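Lipoprotein (Colwellia psychrerythraea, PDB 3O0Y) is a putative lipoprotein of undetermined function whose family belongs to the metallopeptidase-like clan, consistent with a peptidase-related role. Local coordinates at residues 406-410 against 411-415; 439-442 against 443-447; 465-468 against 469-473; 479-483 against 484-488. All blocks are in the same frame, centred on the assembly; numbering follows the deposited sequence.

Contact 1: 406-410 against 411-415; sequences SPAVD and GSKPG
The hairpin connection between the antiparallel strands 402-405 and 416-419 makes this contact, with residues 406-410 leading out of one strand and 411-415 leading back to the other. Its tip is a type I beta turn from Ala408 to Gly411, closed by the bond from Gly411 N to Ala408 O (2.9 Å). Below the turn, Ala408 N donates to Lys413 O at 3.1 Å, which holds the two arms together. Gly411 sits at a positive phi of 89°, where a side chain would press on the carbonyl oxygen of Asp410.

An Asx turn fixes the exposed corner. Asp410 CG stands between its own backbone N and carbonyl carbon (chi1 68°), which folds the carboxylate back over the chain. Its OD1 then takes two bonds, from Ser412 N at 2.8 Å, arriving from above the carboxylate plane, and from Ser412 OG at 2.6 Å, arriving on the syn side and much nearer that plane. With two donors of one residue on the same oxygen, the carboxylate is held against rotation.

Closer to the strands, Pro407 lays its ring along the returning arm, CB being 3.6 Å from Gly415 N, while Leu452 of helix 444-452 packs on the same proline. The Lys413 chain bends at chi3 and passes Ser406 O with its CE. Its ammonium group forms a salt bridge with Asp155 and a hydrogen bond to Met52 O; a water accepts from Lys413 NZ at 2.9 Å and donates to Ser406 O at 2.7 Å.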
loop_
_atom_site.group_PDB
_atom_site.type_symbol
_atom_site.label_atom_id
_atom_site.label_comp_id
_atom_site.label_asym_id
_atom_site.label_seq_id
_atom_site.Cartn_x
_atom_site.Cartn_y
_atom_site.Cartn_z
ATOM N N SER A 406 -4.890 -6.511 4.199
ATOM C CA SER A 406 -5.209 -6.701 5.618
ATOM C C SER A 406 -6.440 -7.583 5.852
ATOM O O SER A 406 -7.355 -7.643 5.012
ATOM C CB SER A 406 -5.465 -5.345 6.223
ATOM O OG SER A 406 -6.053 -5.457 7.558
ATOM N N PRO A 407 -6.452 -8.291 6.973
ATOM C CA PRO A 407 -7.741 -8.913 7.361
ATOM C C PRO A 407 -8.838 -7.860 7.655
ATOM O O PRO A 407 -8.558 -6.709 7.926
ATOM C CB PRO A 407 -7.410 -9.622 8.647
ATOM C CG PRO A 407 -5.891 -9.461 8.864
ATOM C CD PRO A 407 -5.511 -8.257 8.085
ATOM N N ALA A 408 -10.079 -8.282 7.589
ATOM C CA ALA A 408 -11.155 -7.512 8.197
ATOM C C ALA A 408 -10.923 -7.516 9.713
ATOM O O ALA A 408 -10.383 -8.508 10.245
ATOM C CB ALA A 408 -12.504 -8.222 7.853
ATOM N N VAL A 409 -11.296 -6.437 10.390
ATOM C CA VAL A 409 -11.042 -6.316 11.827
ATOM C C VAL A 409 -11.542 -7.543 12.556
ATOM O O VAL A 409 -10.860 -8.115 13.395
ATOM C CB VAL A 409 -11.595 -5.040 12.423
ATOM C CG1 VAL A 409 -11.203 -4.924 13.903
ATOM C CG2 VAL A 409 -11.095 -3.899 11.658
ATOM N N ASP A 410 -12.701 -8.076 12.149
ATOM C CA ASP A 410 -13.271 -9.243 12.859
ATOM C C ASP A 410 -12.745 -10.579 12.457
ATOM O O ASP A 410 -13.126 -11.574 13.040
ATOM C CB ASP A 410 -14.820 -9.266 12.786
ATOM C CG ASP A 410 -15.353 -9.524 11.384
ATOM O OD1 ASP A 410 -14.559 -9.988 10.487
ATOM O OD2 ASP A 410 -16.581 -9.255 11.194
ATOM N N GLY A 411 -11.850 -10.650 11.504
ATOM C CA GLY A 411 -11.248 -11.922 11.252
ATOM C C GLY A 411 -12.018 -12.780 10.227
ATOM O O GLY A 411 -11.505 -13.800 9.721
ATOM N N SER A 412 -13.208 -12.323 9.855
ATOM C CA SER A 412 -14.038 -13.079 8.925
ATOM C C SER A 412 -13.443 -13.198 7.507
ATOM O O SER A 412 -13.719 -14.160 6.768
ATOM C CB SER A 412 -15.425 -12.444 8.868
ATOM O OG SER A 412 -15.351 -11.145 8.300
ATOM N N LYS A 413 -12.652 -12.225 7.105
ATOM C CA LYS A 413 -11.881 -12.335 5.848
ATOM C C LYS A 413 -10.414 -12.213 6.307
ATOM O O LYS A 413 -10.124 -11.295 7.090
ATOM C CB LYS A 413 -12.301 -11.201 4.928
ATOM C CG LYS A 413 -11.412 -10.981 3.700
ATOM C CD LYS A 413 -11.548 -9.607 3.070
ATOM C CE LYS A 413 -10.792 -8.563 3.897
ATOM N NZ LYS A 413 -11.067 -7.190 3.372
ATOM N N PRO A 414 -9.524 -13.152 5.883
ATOM C CA PRO A 414 -8.168 -13.316 6.405
ATOM C C PRO A 414 -7.253 -12.287 5.814
ATOM O O PRO A 414 -7.594 -11.678 4.781
ATOM C CB PRO A 414 -7.776 -14.731 5.917
ATOM C CG PRO A 414 -8.546 -14.850 4.637
ATOM C CD PRO A 414 -9.876 -14.292 4.984
ATOM N N GLY A 415 -6.077 -12.068 6.422
ATOM C CA GLY A 415 -5.062 -11.344 5.675
ATOM C C GLY A 415 -4.530 -12.229 4.582
ATOM O O GLY A 415 -4.412 -13.445 4.774
HETATM O O HOH W 1 -7.371 -9.481 2.816
HETATM O O HOH W 2 -8.631 -5.689 3.671
#

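Contact 2: 439-442 against 443-447; sequences EANP and GHHWQ
Glu439 and His444 lie side by side within a HEANPGHH sequence reminiscent of the HExxH signature of zinc peptidases, in keeping with the peptidase-like clan, where helix 432-439 ends and helix 444-452 begins. Glu439, bent at chi2 (-62°), curls its carboxylate to the edge of the imidazole, OE1 reaching His444 CD2 in the ring plane at 3.3 Å. A sulfate, probably from the crystallisation liquor, lies near the Glu439 side chain and may mark a pocket.

The connection has a cis peptide before Pro442, and Gly443 is the N-cap of the second helix. His445 N reaches back to Glu439 O at 3.3 Å, and weak bonds run from His445 N and Trp446 N to Ala440 O.

Asn441 sets its amide between two rings, beside His445 and across Trp446, with Asn441 CG 3.6 Å from Trp446 CE3 and the amide turned 77° from the indole. With an alanine here, the indole edge would probably lose the amide that lies across it, leaving a gap beside Trp446 CE3. His445 CG is anti to its backbone N (chi1 176°), which lays the imidazole beside Asn441 while ND1 meets Tyr404 OH and NE2 meets Tyr384 O. Trp446 CB rests 3.7 Å from Pro442 O.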
loop_
_atom_site.group_PDB
_atom_site.type_symbol
_atom_site.label_atom_id
_atom_site.label_comp_id
_atom_site.label_asym_id
_atom_site.label_seq_id
_atom_site.Cartn_x
_atom_site.Cartn_y
_atom_site.Cartn_z
ATOM N N GLU A 439 5.905 -9.947 2.673
ATOM C CA GLU A 439 4.442 -9.865 2.571
ATOM C C GLU A 439 3.749 -10.473 3.756
ATOM O O GLU A 439 2.662 -10.023 4.198
ATOM C CB GLU A 439 3.946 -10.453 1.270
ATOM C CG GLU A 439 4.419 -9.772 -0.057
ATOM C CD GLU A 439 4.020 -8.357 -0.253
ATOM O OE1 GLU A 439 3.316 -7.793 0.567
ATOM O OE2 GLU A 439 4.469 -7.816 -1.284
ATOM N N ALA A 440 4.291 -11.570 4.220
ATOM C CA ALA A 440 3.659 -12.346 5.278
ATOM C C ALA A 440 4.369 -12.159 6.595
ATOM O O ALA A 440 4.153 -11.100 7.213
ATOM C CB ALA A 440 3.437 -13.789 4.849
ATOM N N ASN A 441 5.083 -13.150 7.121
ATOM C CA ASN A 441 5.770 -13.094 8.357
ATOM C C ASN A 441 7.307 -13.129 8.173
ATOM O O ASN A 441 7.801 -13.935 7.384
ATOM C CB ASN A 441 5.406 -14.305 9.183
ATOM C CG ASN A 441 3.881 -14.337 9.498
ATOM O OD1 ASN A 441 3.212 -13.259 9.514
ATOM N ND2 ASN A 441 3.376 -15.505 9.796
ATOM N N PRO A 442 8.016 -12.280 8.892
ATOM C CA PRO A 442 7.677 -11.316 9.941
ATOM C C PRO A 442 7.336 -9.917 9.409
ATOM O O PRO A 442 7.207 -8.996 10.240
ATOM C CB PRO A 442 9.002 -11.211 10.730
ATOM C CG PRO A 442 9.989 -11.777 9.879
ATOM C CD PRO A 442 9.478 -12.394 8.692
ATOM N N GLY A 443 6.996 -9.820 8.131
ATOM C CA GLY A 443 6.664 -8.531 7.511
ATOM C C GLY A 443 5.226 -8.004 7.653
ATOM O O GLY A 443 4.700 -7.918 8.752
ATOM N N HIS A 444 4.574 -7.729 6.544
ATOM C CA HIS A 444 3.308 -7.031 6.600
ATOM C C HIS A 444 2.249 -7.721 7.426
ATOM O O HIS A 444 1.598 -7.042 8.222
ATOM C CB HIS A 444 2.732 -6.801 5.226
ATOM C CG HIS A 444 3.390 -5.720 4.415
ATOM N ND1 HIS A 444 3.839 -4.523 4.964
ATOM C CD2 HIS A 444 3.640 -5.652 3.087
ATOM C CE1 HIS A 444 4.300 -3.758 3.976
ATOM N NE2 HIS A 444 4.196 -4.416 2.835
ATOM N N HIS A 445 2.023 -9.013 7.254
ATOM C CA HIS A 445 0.950 -9.686 7.989
ATOM C C HIS A 445 1.202 -9.630 9.502
ATOM O O HIS A 445 0.332 -9.246 10.308
ATOM C CB HIS A 445 0.755 -11.136 7.532
ATOM C CG HIS A 445 -0.279 -11.840 8.368
ATOM N ND1 HIS A 445 -1.617 -11.520 8.253
ATOM C CD2 HIS A 445 -0.169 -12.673 9.441
ATOM C CE1 HIS A 445 -2.302 -12.203 9.177
ATOM N NE2 HIS A 445 -1.448 -12.896 9.932
ATOM N N TRP A 446 2.417 -9.972 9.926
ATOM C CA TRP A 446 2.715 -10.038 11.325
ATOM C C TRP A 446 2.475 -8.634 11.949
ATOM O O TRP A 446 1.856 -8.519 13.003
ATOM C CB TRP A 446 4.134 -10.543 11.552
ATOM C CG TRP A 446 4.416 -11.037 12.951
ATOM C CD1 TRP A 446 5.118 -10.381 13.929
ATOM C CD2 TRP A 446 4.117 -12.324 13.471
ATOM N NE1 TRP A 446 5.256 -11.179 15.018
ATOM C CE2 TRP A 446 4.640 -12.369 14.781
ATOM C CE3 TRP A 446 3.456 -13.445 12.956
ATOM C CZ2 TRP A 446 4.531 -13.486 15.592
ATOM C CZ3 TRP A 446 3.359 -14.538 13.765
ATOM C CH2 TRP A 446 3.937 -14.585 15.038
ATOM N N GLN A 447 2.951 -7.608 11.271
ATOM C CA GLN A 447 2.892 -6.236 11.794
ATOM C C GLN A 447 1.480 -5.721 11.797
ATOM O O GLN A 447 0.976 -5.296 12.870
ATOM C CB GLN A 447 3.818 -5.328 11.020
ATOM C CG GLN A 447 3.813 -3.881 11.393
ATOM C CD GLN A 447 2.739 -3.121 10.688
ATOM O OE1 GLN A 447 2.783 -2.945 9.483
ATOM N NE2 GLN A 447 1.820 -2.505 11.497
#

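Contact 3: 465-468 against 469-473; sequences PYNA and YTEGW
Tyr466 and Thr470 are joined by two hydrogen bonds to one oxygen. Thr470 N donates to Tyr466 O at 2.9 Å, nearly in line with the carbonyl bond, and Thr470 OG1 donates to the same atom, also at 2.9 Å, from above the carbonyl plane. Thr470 OG1 lies beside its own backbone N (chi1 -54°), which turns the hydroxyl back over the preceding turn. A valine in its place is likely to keep the backbone bond but leave Tyr466 O without its second donor. The following backbone bonds repeat the spacing, Glu471 N to Asn467 O at 2.8 Å and Gly472 N to Ala468 O.

This is the first turn of helix 467-483, with Tyr466 at the N-cap position. At Gly472 a CB would fall only 2.4 Å from Ala468 O.

Water joins the polar side chains: a single molecule donates to Asn467 OD1 and to Glu471 OE2, 2.7 Å from each. The amide and the carboxylate themselves stay apart and cross obliquely, their planes 62° from one another, with Asn467 OD1 3.6 Å from Glu471 CG. Asn467 ND2 bonds Leu295 O and Gln552 O, so the amide is held through its nitrogen by two carbonyls, with the water at OD1. A bound sulfate lies near the Glu471 side chain.

Apolar contact is slight between the two segments. Tyr466 CB meets Tyr469 CB at 3.9 Å, after which the rings part: Tyr466 packs on Val108 and Leu112 of helix 100-117, and Tyr469 reaches Val587 O with its hydroxyl.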
loop_
_atom_site.group_PDB
_atom_site.type_symbol
_atom_site.label_atom_id
_atom_site.label_comp_id
_atom_site.label_asym_id
_atom_site.label_seq_id
_atom_site.Cartn_x
_atom_site.Cartn_y
_atom_site.Cartn_z
ATOM N N PRO A 465 -2.047 4.174 8.547
ATOM C CA PRO A 465 -1.249 3.818 7.367
ATOM C C PRO A 465 -0.027 4.730 7.273
ATOM O O PRO A 465 -0.082 5.694 6.419
ATOM C CB PRO A 465 -2.122 4.250 6.206
ATOM C CG PRO A 465 -2.980 5.275 6.736
ATOM C CD PRO A 465 -3.085 5.151 8.217
ATOM N N TYR A 466 0.816 4.745 8.272
ATOM C CA TYR A 466 2.126 5.377 8.259
ATOM C C TYR A 466 3.068 4.613 7.273
ATOM O O TYR A 466 3.616 3.566 7.594
ATOM C CB TYR A 466 2.709 5.365 9.665
ATOM C CG TYR A 466 2.102 6.428 10.522
ATOM C CD1 TYR A 466 2.400 7.770 10.281
ATOM C CD2 TYR A 466 1.188 6.127 11.534
ATOM C CE1 TYR A 466 1.778 8.783 11.030
ATOM C CE2 TYR A 466 0.602 7.154 12.259
ATOM C CZ TYR A 466 0.906 8.426 12.030
ATOM O OH TYR A 466 0.332 9.442 12.814
ATOM N N ASN A 467 3.262 5.157 6.117
ATOM C CA ASN A 467 4.027 4.477 5.056
ATOM C C ASN A 467 5.468 4.129 5.458
ATOM O O ASN A 467 5.950 3.038 5.130
ATOM C CB ASN A 467 4.020 5.417 3.811
ATOM C CG ASN A 467 4.550 4.789 2.574
ATOM O OD1 ASN A 467 3.982 3.835 2.049
ATOM N ND2 ASN A 467 5.605 5.386 2.027
ATOM N N ALA A 468 6.198 5.053 6.108
ATOM C CA ALA A 468 7.585 4.818 6.452
ATOM C C ALA A 468 7.669 3.725 7.500
ATOM O O ALA A 468 8.472 2.810 7.381
ATOM C CB ALA A 468 8.266 6.100 6.902
ATOM N N TYR A 469 6.765 3.748 8.439
ATOM C CA TYR A 469 6.708 2.663 9.444
ATOM C C TYR A 469 6.413 1.316 8.786
ATOM O O TYR A 469 7.052 0.300 9.074
ATOM C CB TYR A 469 5.681 2.977 10.545
ATOM C CG TYR A 469 5.551 1.882 11.562
ATOM C CD1 TYR A 469 6.166 1.925 12.769
ATOM C CD2 TYR A 469 4.719 0.821 11.283
ATOM C CE1 TYR A 469 6.017 0.902 13.686
ATOM C CE2 TYR A 469 4.605 -0.234 12.163
ATOM C CZ TYR A 469 5.199 -0.168 13.364
ATOM O OH TYR A 469 5.038 -1.215 14.278
ATOM N N THR A 470 5.349 1.287 8.021
ATOM C CA THR A 470 4.763 0.081 7.456
ATOM C C THR A 470 5.703 -0.543 6.427
ATOM O O THR A 470 5.985 -1.750 6.546
ATOM C CB THR A 470 3.333 0.297 6.896
ATOM O OG1 THR A 470 2.527 0.875 7.941
ATOM C CG2 THR A 470 2.735 -1.085 6.443
ATOM N N GLU A 471 6.208 0.223 5.479
ATOM C CA GLU A 471 7.110 -0.293 4.514
ATOM C C GLU A 471 8.498 -0.481 5.091
ATOM O O GLU A 471 9.145 -1.490 4.725
ATOM C CB GLU A 471 7.158 0.653 3.311
ATOM C CG GLU A 471 5.816 0.864 2.703
ATOM C CD GLU A 471 5.074 -0.439 2.250
ATOM O OE1 GLU A 471 5.639 -1.586 2.224
ATOM O OE2 GLU A 471 3.856 -0.293 1.994
ATOM N N GLY A 472 8.957 0.419 5.978
ATOM C CA GLY A 472 10.219 0.264 6.591
ATOM C C GLY A 472 10.273 -0.981 7.468
ATOM O O GLY A 472 11.289 -1.717 7.455
ATOM N N TRP A 473 9.173 -1.274 8.164
ATOM C CA TRP A 473 9.110 -2.491 8.987
ATOM C C TRP A 473 9.300 -3.734 8.097
ATOM O O TRP A 473 10.045 -4.646 8.453
ATOM C CB TRP A 473 7.755 -2.594 9.738
ATOM C CG TRP A 473 7.648 -4.020 10.336
ATOM C CD1 TRP A 473 7.047 -5.072 9.780
ATOM C CD2 TRP A 473 8.463 -4.533 11.407
ATOM N NE1 TRP A 473 7.368 -6.214 10.472
ATOM C CE2 TRP A 473 8.220 -5.894 11.484
ATOM C CE3 TRP A 473 9.274 -3.945 12.346
ATOM C CZ2 TRP A 473 8.851 -6.697 12.432
ATOM C CZ3 TRP A 473 9.912 -4.735 13.278
ATOM C CH2 TRP A 473 9.638 -6.070 13.350
HETATM O O HOH W 3 2.365 1.810 2.879
#

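Contact 4: 479-483 against 484-488; sequences QVAYE and LGMYE
Met486 N donates to Ala481 O at 3.0 Å and Gly485 N to Tyr482 O at 2.8 Å, the pair of backbone bonds of a Schellman motif that ends helix 467-483. Gly485 has the positive phi (89°) this requires, an angle at which a side chain would crowd Leu484 O. Leu484 N follows the helical pattern, bonding Val480 O at 2.9 Å. Tyr482 O has a further partner in a water that donates to it and accepts from Tyr487 N, linking the last helical turn to the type I turn from Gly485 to Glu488. At the surface, Glu483 makes a salt bridge with Arg567 and accepts from Gln479 NE2.

Apolar side chains line up outside this backbone frame. Val480 and Leu484 run side by side: Leu484 CG lies beside its backbone N (chi1 -80°), bringing CD1 to 3.9 Å from Val480 CG1. Ala481 CB lies 4.2 Å from Met486 CG, and both residues pack on Tyr437 of helix 432-439. The tyrosines meet at an angle, Tyr482 CD1 3.9 Å from Tyr487 CD2, with Tyr482 CA in the plane of the Tyr487 ring at its edge; Arg497 of helix 491-515 touches both.

The three carbonyls of the last turn are answered by backbone N-H groups of the exit, while the flanking side chains secure the chain's new course by dispersion contacts against neighbouring helices and loops.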
loop_
_atom_site.group_PDB
_atom_site.type_symbol
_atom_site.label_atom_id
_atom_site.label_comp_id
_atom_site.label_asym_id
_atom_site.label_seq_id
_atom_site.Cartn_x
_atom_site.Cartn_y
_atom_site.Cartn_z
ATOM N N GLN A 479 15.543 -8.379 6.555
ATOM C CA GLN A 479 16.898 -8.492 7.118
ATOM C C GLN A 479 16.895 -9.339 8.355
ATOM O O GLN A 479 17.764 -10.178 8.539
ATOM C CB GLN A 479 17.543 -7.136 7.439
ATOM C CG GLN A 479 18.931 -7.292 8.025
ATOM C CD GLN A 479 19.585 -5.906 8.177
ATOM O OE1 GLN A 479 19.586 -5.120 7.210
ATOM N NE2 GLN A 479 20.163 -5.640 9.324
ATOM N N VAL A 480 15.907 -9.143 9.228
ATOM C CA VAL A 480 15.784 -9.997 10.392
ATOM C C VAL A 480 15.661 -11.480 9.992
ATOM O O VAL A 480 16.197 -12.334 10.682
ATOM C CB VAL A 480 14.560 -9.632 11.270
ATOM C CG1 VAL A 480 14.415 -10.702 12.462
ATOM C CG2 VAL A 480 14.812 -8.298 11.925
ATOM N N ALA A 481 14.932 -11.808 8.896
ATOM C CA ALA A 481 14.810 -13.207 8.476
ATOM C C ALA A 481 16.222 -13.777 8.203
ATOM O O ALA A 481 16.505 -14.924 8.557
ATOM C CB ALA A 481 13.928 -13.293 7.237
ATOM N N TYR A 482 17.100 -12.990 7.582
ATOM C CA TYR A 482 18.521 -13.386 7.401
ATOM C C TYR A 482 19.225 -13.623 8.734
ATOM O O TYR A 482 19.863 -14.670 8.963
ATOM C CB TYR A 482 19.295 -12.360 6.529
ATOM C CG TYR A 482 20.763 -12.696 6.452
ATOM C CD1 TYR A 482 21.242 -13.610 5.514
ATOM C CD2 TYR A 482 21.641 -12.268 7.423
ATOM C CE1 TYR A 482 22.568 -14.027 5.487
ATOM C CE2 TYR A 482 22.965 -12.600 7.359
ATOM C CZ TYR A 482 23.437 -13.543 6.447
ATOM O OH TYR A 482 24.737 -14.010 6.511
ATOM N N GLU A 483 19.071 -12.675 9.654
ATOM C CA GLU A 483 19.673 -12.798 11.007
ATOM C C GLU A 483 19.149 -13.944 11.831
ATOM O O GLU A 483 19.817 -14.342 12.743
ATOM C CB GLU A 483 19.518 -11.481 11.775
ATOM C CG GLU A 483 20.232 -10.294 11.143
ATOM C CD GLU A 483 19.814 -8.940 11.772
ATOM O OE1 GLU A 483 18.846 -8.867 12.625
ATOM O OE2 GLU A 483 20.403 -7.931 11.327
ATOM N N LEU A 484 17.995 -14.487 11.464
ATOM C CA LEU A 484 17.418 -15.680 12.101
ATOM C C LEU A 484 17.844 -16.951 11.384
ATOM O O LEU A 484 17.453 -18.035 11.790
ATOM C CB LEU A 484 15.893 -15.585 12.048
ATOM C CG LEU A 484 15.223 -14.705 13.089
ATOM C CD1 LEU A 484 13.753 -14.492 12.684
ATOM C CD2 LEU A 484 15.371 -15.348 14.461
ATOM N N GLY A 485 18.614 -16.830 10.291
ATOM C CA GLY A 485 19.175 -17.999 9.591
ATOM C C GLY A 485 18.307 -18.580 8.531
ATOM O O GLY A 485 18.597 -19.678 8.091
ATOM N N MET A 486 17.385 -17.776 7.948
ATOM C CA MET A 486 16.539 -18.311 6.906
ATOM C C MET A 486 17.289 -18.558 5.566
ATOM O O MET A 486 16.728 -19.191 4.668
ATOM C CB MET A 486 15.342 -17.412 6.676
ATOM C CG MET A 486 14.370 -17.419 7.838
ATOM S SD MET A 486 13.677 -19.137 8.271
ATOM C CE MET A 486 14.515 -19.129 9.654
ATOM N N TYR A 487 18.502 -17.993 5.403
ATOM C CA TYR A 487 19.316 -18.236 4.239
ATOM C C TYR A 487 20.526 -19.133 4.483
ATOM O O TYR A 487 21.453 -19.169 3.672
ATOM C CB TYR A 487 19.698 -16.893 3.594
ATOM C CG TYR A 487 18.479 -16.089 3.181
ATOM C CD1 TYR A 487 17.843 -16.344 1.970
ATOM C CD2 TYR A 487 17.965 -15.113 3.993
ATOM C CE1 TYR A 487 16.761 -15.659 1.602
ATOM C CE2 TYR A 487 16.835 -14.429 3.643
ATOM C CZ TYR A 487 16.259 -14.678 2.405
ATOM O OH TYR A 487 15.139 -13.965 2.030
ATOM N N GLU A 488 20.485 -19.884 5.559
ATOM C CA GLU A 488 21.489 -20.917 5.774
ATOM C C GLU A 488 21.561 -21.821 4.525
ATOM O O GLU A 488 20.549 -22.330 4.046
ATOM C CB GLU A 488 21.137 -21.701 7.057
ATOM C CG GLU A 488 22.103 -22.863 7.292
ATOM C CD GLU A 488 21.653 -23.869 8.426
ATOM O OE1 GLU A 488 22.519 -24.684 8.831
ATOM O OE2 GLU A 488 20.459 -23.876 8.875
HETATM O O HOH W 4 20.499 -16.692 7.026
#

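Overall arrangement
Contacts 2 and 3 are buried, whereas contacts 1 and 4 are partly exposed; contact 4 lies farthest out, its centre about 25 Å from the centre of the chain. Contacts 2 and 3 meet directly: Trp473 NE1 probably bonds Pro442 O, and His444 CE1 packs on Glu471 OE1, so helices 444-452 and 467-483 are joined there. Contacts 3 and 4 belong to the two ends of helix 467-483. At its start, a side-chain hydroxyl and a water supplement the backbone; at its finish, a glycine-based cap does the work. Contact 1 closes a hairpin and combines backbone bonds with a carboxylate-serine pair, in contrast to contact 2, where rings and an amide crowd together.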